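Local coordinates for protein tryptophan synthase alpha-subunit (Pyrococcus furiosus, PDB 1GEQ) that cleaves indoleglycerol phosphate by a retro-aldol reaction to indole and glyceraldehyde 3-phosphate, as the alpha subunit of tryptophan synthase, at residues 34-39 and 159-164; 8-13 and 49-54. All coordinates share one frame; numbering follows the deposited sequence.

Contact 1: residues 34-39 and 159-164; sequences AIELGI and FVYLVS
E36 and Y161 face each other across the interior of a TIM barrel, their CA atoms 11.0 Å apart, on strands 35-38 and 159-163. These are the second and sixth strands of the closed, eight-stranded parallel sheet, so their backbones do not pair; E36 instead has backbone bonds to P9 and L11 of the adjoining strand. What crosses the gap is side chain, with E36, F159 and Y161 all directed inward.

E36, an active-site proton acceptor, sends its carboxylate over the middle of the Y161 ring. CG stands anti to the carbonyl carbon (chi1 -81°), and the chain beyond it runs extended, which carries OE1 far enough to sit 3.7 Å above the Y161 ring plane. The carboxylate stands almost upright on the ring, planes 83° apart, with both oxygens at nearly the same height: OE1 over the centre, OE2 out past the CE2-CZ bond. There E36 OE2 is 3.9 Å from Y161 OH and not hydrogen-bonded to it. The nearest ring carbon is Y161 CE2, 3.8 Å from E36 OE1. Neither carboxylate oxygen has a polar partner in the model, so this buried catalytic group is framed here by aromatic surface.

F159 closes in from beside the same oxygen: its ring lies edge-on, with CZ 4.0 Å from E36 OE1 and the oxygen close to the ring plane. F2 meets the F159 ring edge-to-face, and V84 and V137 also touch it. On the far face of Y161, V163 CG1 sits 3.5 Å above the ring plane, displaced toward the rim.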
loop_
_atom_site.group_PDB
_atom_site.type_symbol
_atom_site.label_atom_id
_atom_site.label_comp_id
_atom_site.label_asym_id
_atom_site.label_seq_id
_atom_site.Cartn_x
_atom_site.Cartn_y
_atom_site.Cartn_z
ATOM N N ALA A 34 -5.816 7.726 -2.113
ATOM C CA ALA A 34 -5.040 7.318 -0.956
ATOM C C ALA A 34 -3.662 6.914 -1.471
ATOM O O ALA A 34 -3.491 6.684 -2.664
ATOM C CB ALA A 34 -5.701 6.141 -0.242
ATOM N N ILE A 35 -2.694 6.831 -0.566
ATOM C CA ILE A 35 -1.328 6.471 -0.935
ATOM C C ILE A 35 -0.736 5.389 -0.023
ATOM O O ILE A 35 -0.877 5.453 1.196
ATOM C CB ILE A 35 -0.418 7.720 -0.870
ATOM C CG1 ILE A 35 -0.832 8.708 -1.962
ATOM C CG2 ILE A 35 1.044 7.323 -1.018
ATOM C CD1 ILE A 35 -0.166 10.069 -1.848
ATOM N N GLU A 36 -0.093 4.394 -0.625
ATOM C CA GLU A 36 0.561 3.328 0.136
ATOM C C GLU A 36 2.060 3.591 0.027
ATOM O O GLU A 36 2.606 3.636 -1.073
ATOM C CB GLU A 36 0.249 1.940 -0.447
ATOM C CG GLU A 36 -1.108 1.359 -0.035
ATOM C CD GLU A 36 -1.308 -0.063 -0.532
ATOM O OE1 GLU A 36 -2.358 -0.668 -0.224
ATOM O OE2 GLU A 36 -0.410 -0.582 -1.228
ATOM N N LEU A 37 2.713 3.781 1.166
ATOM C CA LEU A 37 4.149 4.044 1.190
ATOM C C LEU A 37 4.832 2.833 1.805
ATOM O O LEU A 37 4.613 2.517 2.981
ATOM C CB LEU A 37 4.449 5.289 2.030
ATOM C CG LEU A 37 5.907 5.769 2.082
ATOM C CD1 LEU A 37 6.370 6.166 0.691
ATOM C CD2 LEU A 37 6.029 6.954 3.039
ATOM N N GLY A 38 5.664 2.164 1.015
ATOM C CA GLY A 38 6.334 0.972 1.507
ATOM C C GLY A 38 7.694 1.191 2.140
ATOM O O GLY A 38 8.535 1.926 1.614
ATOM N N ILE A 39 7.890 0.553 3.285
ATOM C CA ILE A 39 9.145 0.629 4.015
ATOM C C ILE A 39 10.024 -0.534 3.551
ATOM O O ILE A 39 9.652 -1.703 3.706
ATOM C CB ILE A 39 8.912 0.498 5.531
ATOM C CG1 ILE A 39 8.124 1.712 6.032
ATOM C CG2 ILE A 39 10.252 0.376 6.262
ATOM C CD1 ILE A 39 7.811 1.657 7.508
ATOM N N PHE A 159 -9.162 -0.654 5.579
ATOM C CA PHE A 159 -9.743 -1.306 4.404
ATOM C C PHE A 159 -9.063 -2.655 4.233
ATOM O O PHE A 159 -8.009 -2.901 4.814
ATOM C CB PHE A 159 -9.616 -0.446 3.126
ATOM C CG PHE A 159 -8.199 -0.172 2.693
ATOM C CD1 PHE A 159 -7.554 -1.030 1.807
ATOM C CD2 PHE A 159 -7.522 0.963 3.143
ATOM C CE1 PHE A 159 -6.258 -0.776 1.373
ATOM C CE2 PHE A 159 -6.210 1.231 2.715
ATOM C CZ PHE A 159 -5.579 0.356 1.825
ATOM N N VAL A 160 -9.690 -3.542 3.475
ATOM C CA VAL A 160 -9.137 -4.860 3.231
ATOM C C VAL A 160 -8.367 -4.805 1.918
ATOM O O VAL A 160 -8.889 -4.355 0.898
ATOM C CB VAL A 160 -10.256 -5.921 3.137
ATOM C CG1 VAL A 160 -9.669 -7.264 2.752
ATOM C CG2 VAL A 160 -10.977 -6.019 4.487
ATOM N N TYR A 161 -7.122 -5.260 1.947
ATOM C CA TYR A 161 -6.299 -5.227 0.749
ATOM C C TYR A 161 -6.165 -6.621 0.130
ATOM O O TYR A 161 -5.583 -7.522 0.719
ATOM C CB TYR A 161 -4.927 -4.639 1.107
ATOM C CG TYR A 161 -3.958 -4.469 -0.043
ATOM C CD1 TYR A 161 -4.401 -4.137 -1.322
ATOM C CD2 TYR A 161 -2.583 -4.577 0.165
ATOM C CE1 TYR A 161 -3.494 -3.913 -2.364
ATOM C CE2 TYR A 161 -1.671 -4.350 -0.871
ATOM C CZ TYR A 161 -2.136 -4.021 -2.126
ATOM O OH TYR A 161 -1.233 -3.825 -3.143
ATOM N N LEU A 162 -6.733 -6.782 -1.058
ATOM C CA LEU A 162 -6.691 -8.056 -1.774
ATOM C C LEU A 162 -5.490 -8.048 -2.718
ATOM O O LEU A 162 -5.308 -7.108 -3.492
ATOM C CB LEU A 162 -7.968 -8.252 -2.600
ATOM C CG LEU A 162 -9.312 -8.127 -1.869
ATOM C CD1 LEU A 162 -10.447 -8.557 -2.808
ATOM C CD2 LEU A 162 -9.299 -8.974 -0.632
ATOM N N VAL A 163 -4.674 -9.096 -2.660
ATOM C CA VAL A 163 -3.507 -9.161 -3.529
ATOM C C VAL A 163 -3.470 -10.479 -4.297
ATOM O O VAL A 163 -4.182 -11.428 -3.955
ATOM C CB VAL A 163 -2.187 -9.024 -2.721
ATOM C CG1 VAL A 163 -2.106 -7.645 -2.076
ATOM C CG2 VAL A 163 -2.108 -10.121 -1.660
ATOM N N SER A 164 -2.640 -10.535 -5.333
ATOM C CA SER A 164 -2.512 -11.742 -6.144
ATOM C C SER A 164 -1.385 -12.606 -5.568
ATOM O O SER A 164 -0.453 -12.084 -4.957
ATOM C CB SER A 164 -2.201 -11.347 -7.590
ATOM O OG SER A 164 -2.729 -12.292 -8.499
#

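Contact 2: residues 8-13 and 49-54; sequences IPYLTA and KTIQES
I51 and S54, one turn apart on helix 49-60, meet Y10 and T12 on strand 6-12, the first strand of the TIM barrel. The helix follows strand 35-38 in the chain and packs by the C-terminal end of strand 6-12; the backbones come closest at T12 and S54, with CA atoms 6.5 Å apart.

Along the helix, I51 touches first. Its CB does not aim at the strand, but CG1 stands anti to the carbonyl carbon and a folded second torsion (chi2 -62°) turns CD1 toward the strand, to within 3.6 Å of CE2 of Y10. The methyl approaches the tyrosine ring obliquely in a purely apolar contact, while I51 CG2 lies near the phenol oxygen, 4.0 Å from Y10 OH. V224 of helix 221-230 also packs on I51.

Past E53, whose N bonds back to K49 O, comes S54, directed at the strand. Its OG is modelled very close to I51 O, probably a bond back to the previous turn, though its length is doubtful. The same OG lies 2.8 Å from T12 OG1, probably hydrogen-bonded across the interface. T12 OG1 is in turn hydrogen-bonded to Y10 OH at 2.8 Å, and so probably links the phenol end to the helix. With a valine in place of T12, this link would be gone, and Y10 OH and S54 OG would probably lose their common mate, the phenol end becoming freer to shift. The other branch of T12, CG2, comes 4.1 Å from S54 O.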
loop_
_atom_site.group_PDB
_atom_site.type_symbol
_atom_site.label_atom_id
_atom_site.label_comp_id
_atom_site.label_asym_id
_atom_site.label_seq_id
_atom_site.Cartn_x
_atom_site.Cartn_y
_atom_site.Cartn_z
ATOM N N ILE A 8 -4.988 4.174 -6.056
ATOM C CA ILE A 8 -4.126 4.240 -4.886
ATOM C C ILE A 8 -2.700 3.886 -5.276
ATOM O O ILE A 8 -2.368 2.717 -5.445
ATOM C CB ILE A 8 -4.623 3.247 -3.808
ATOM C CG1 ILE A 8 -6.081 3.570 -3.456
ATOM C CG2 ILE A 8 -3.715 3.290 -2.580
ATOM C CD1 ILE A 8 -6.793 2.452 -2.711
ATOM N N PRO A 9 -1.838 4.904 -5.431
ATOM C CA PRO A 9 -0.454 4.604 -5.803
ATOM C C PRO A 9 0.314 3.946 -4.661
ATOM O O PRO A 9 0.052 4.218 -3.481
ATOM C CB PRO A 9 0.129 5.984 -6.140
ATOM C CG PRO A 9 -1.095 6.861 -6.423
ATOM C CD PRO A 9 -2.089 6.353 -5.409
ATOM N N TYR A 10 1.240 3.059 -5.015
ATOM C CA TYR A 10 2.113 2.431 -4.034
ATOM C C TYR A 10 3.512 2.851 -4.482
ATOM O O TYR A 10 3.820 2.792 -5.674
ATOM C CB TYR A 10 2.057 0.899 -4.067
ATOM C CG TYR A 10 3.281 0.297 -3.396
ATOM C CD1 TYR A 10 3.316 0.078 -2.018
ATOM C CD2 TYR A 10 4.460 0.082 -4.129
ATOM C CE1 TYR A 10 4.493 -0.326 -1.379
ATOM C CE2 TYR A 10 5.636 -0.315 -3.501
ATOM C CZ TYR A 10 5.651 -0.512 -2.127
ATOM O OH TYR A 10 6.835 -0.857 -1.504
ATOM N N LEU A 11 4.342 3.275 -3.537
ATOM C CA LEU A 11 5.718 3.674 -3.840
ATOM C C LEU A 11 6.595 3.178 -2.707
ATOM O O LEU A 11 6.160 3.139 -1.559
ATOM C CB LEU A 11 5.855 5.204 -3.922
ATOM C CG LEU A 11 5.169 5.977 -5.047
ATOM C CD1 LEU A 11 5.415 7.464 -4.858
ATOM C CD2 LEU A 11 5.709 5.525 -6.389
ATOM N N THR A 12 7.830 2.799 -3.020
ATOM C CA THR A 12 8.737 2.351 -1.976
ATOM C C THR A 12 9.505 3.568 -1.446
ATOM O O THR A 12 10.050 4.353 -2.230
ATOM C CB THR A 12 9.728 1.301 -2.516
ATOM O OG1 THR A 12 8.997 0.145 -2.953
ATOM C CG2 THR A 12 10.725 0.892 -1.435
ATOM N N ALA A 13 9.525 3.741 -0.126
ATOM C CA ALA A 13 10.232 4.876 0.469
ATOM C C ALA A 13 11.738 4.762 0.211
ATOM O O ALA A 13 12.330 3.695 0.383
ATOM C CB ALA A 13 9.964 4.934 1.977
ATOM N N LYS A 49 8.588 -9.635 -8.075
ATOM C CA LYS A 49 9.934 -9.206 -8.454
ATOM C C LYS A 49 10.145 -7.700 -8.582
ATOM O O LYS A 49 11.108 -7.158 -8.041
ATOM C CB LYS A 49 10.345 -9.912 -9.754
ATOM C CG LYS A 49 11.643 -9.401 -10.387
ATOM C CD LYS A 49 12.246 -10.445 -11.331
ATOM C CE LYS A 49 12.909 -9.812 -12.552
ATOM N NZ LYS A 49 11.921 -9.423 -13.602
ATOM N N THR A 50 9.250 -7.022 -9.291
ATOM C CA THR A 50 9.388 -5.588 -9.481
ATOM C C THR A 50 9.502 -4.852 -8.146
ATOM O O THR A 50 10.395 -4.019 -7.967
ATOM C CB THR A 50 8.209 -5.025 -10.306
ATOM O OG1 THR A 50 8.172 -5.682 -11.578
ATOM C CG2 THR A 50 8.367 -3.524 -10.527
ATOM N N ILE A 51 8.622 -5.176 -7.201
ATOM C CA ILE A 51 8.657 -4.523 -5.895
ATOM C C ILE A 51 9.898 -4.930 -5.092
ATOM O O ILE A 51 10.508 -4.094 -4.425
ATOM C CB ILE A 51 7.367 -4.831 -5.080
ATOM C CG1 ILE A 51 6.147 -4.324 -5.847
ATOM C CG2 ILE A 51 7.419 -4.146 -3.716
ATOM C CD1 ILE A 51 6.145 -2.823 -6.057
ATOM N N GLN A 52 10.279 -6.206 -5.153
ATOM C CA GLN A 52 11.465 -6.663 -4.427
ATOM C C GLN A 52 12.687 -5.848 -4.867
ATOM O O GLN A 52 13.493 -5.418 -4.042
ATOM C CB GLN A 52 11.721 -8.160 -4.685
ATOM C CG GLN A 52 10.637 -9.114 -4.150
ATOM C CD GLN A 52 10.963 -10.579 -4.434
ATOM O OE1 GLN A 52 10.231 -11.483 -4.036
ATOM N NE2 GLN A 52 12.067 -10.808 -5.131
ATOM N N GLU A 53 12.821 -5.633 -6.169
ATOM C CA GLU A 53 13.946 -4.870 -6.700
ATOM C C GLU A 53 13.960 -3.423 -6.210
ATOM O O GLU A 53 15.028 -2.812 -6.117
ATOM C CB GLU A 53 13.935 -4.912 -8.232
ATOM C CG GLU A 53 14.222 -6.299 -8.798
ATOM C CD GLU A 53 14.190 -6.350 -10.316
ATOM O OE1 GLU A 53 14.534 -7.410 -10.881
ATOM O OE2 GLU A 53 13.825 -5.340 -10.953
ATOM N N SER A 54 12.787 -2.876 -5.885
ATOM C CA SER A 54 12.716 -1.499 -5.401
ATOM C C SER A 54 13.204 -1.454 -3.962
ATOM O O SER A 54 13.881 -0.500 -3.562
ATOM C CB SER A 54 11.286 -0.950 -5.492
ATOM O OG SER A 54 10.416 -1.648 -4.617
#

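In the fold
Contacts 1 and 2 lie with their centres 11 Å apart and are stitched together by neighbouring barrel strands: G38 N is 2.8 Å from L11 O and G38 O is 2.7 Å from A13 N, both probable hydrogen bonds. Both lie close to the two active-site proton acceptors. The side chain of Y10 in contact 2 comes to about 4 Å from that of E36, giving the glutamate of contact 1 a second tyrosine neighbour besides Y161. D47, the other acceptor, precedes helix 49-60. The side chain of I51 is about 4 Å from that of D47, and the side chain of Y161 is about 7 Å from that of D47. Contact 1 thus spans the barrel interior, and contact 2 joins the first strand to the helix that starts just after D47.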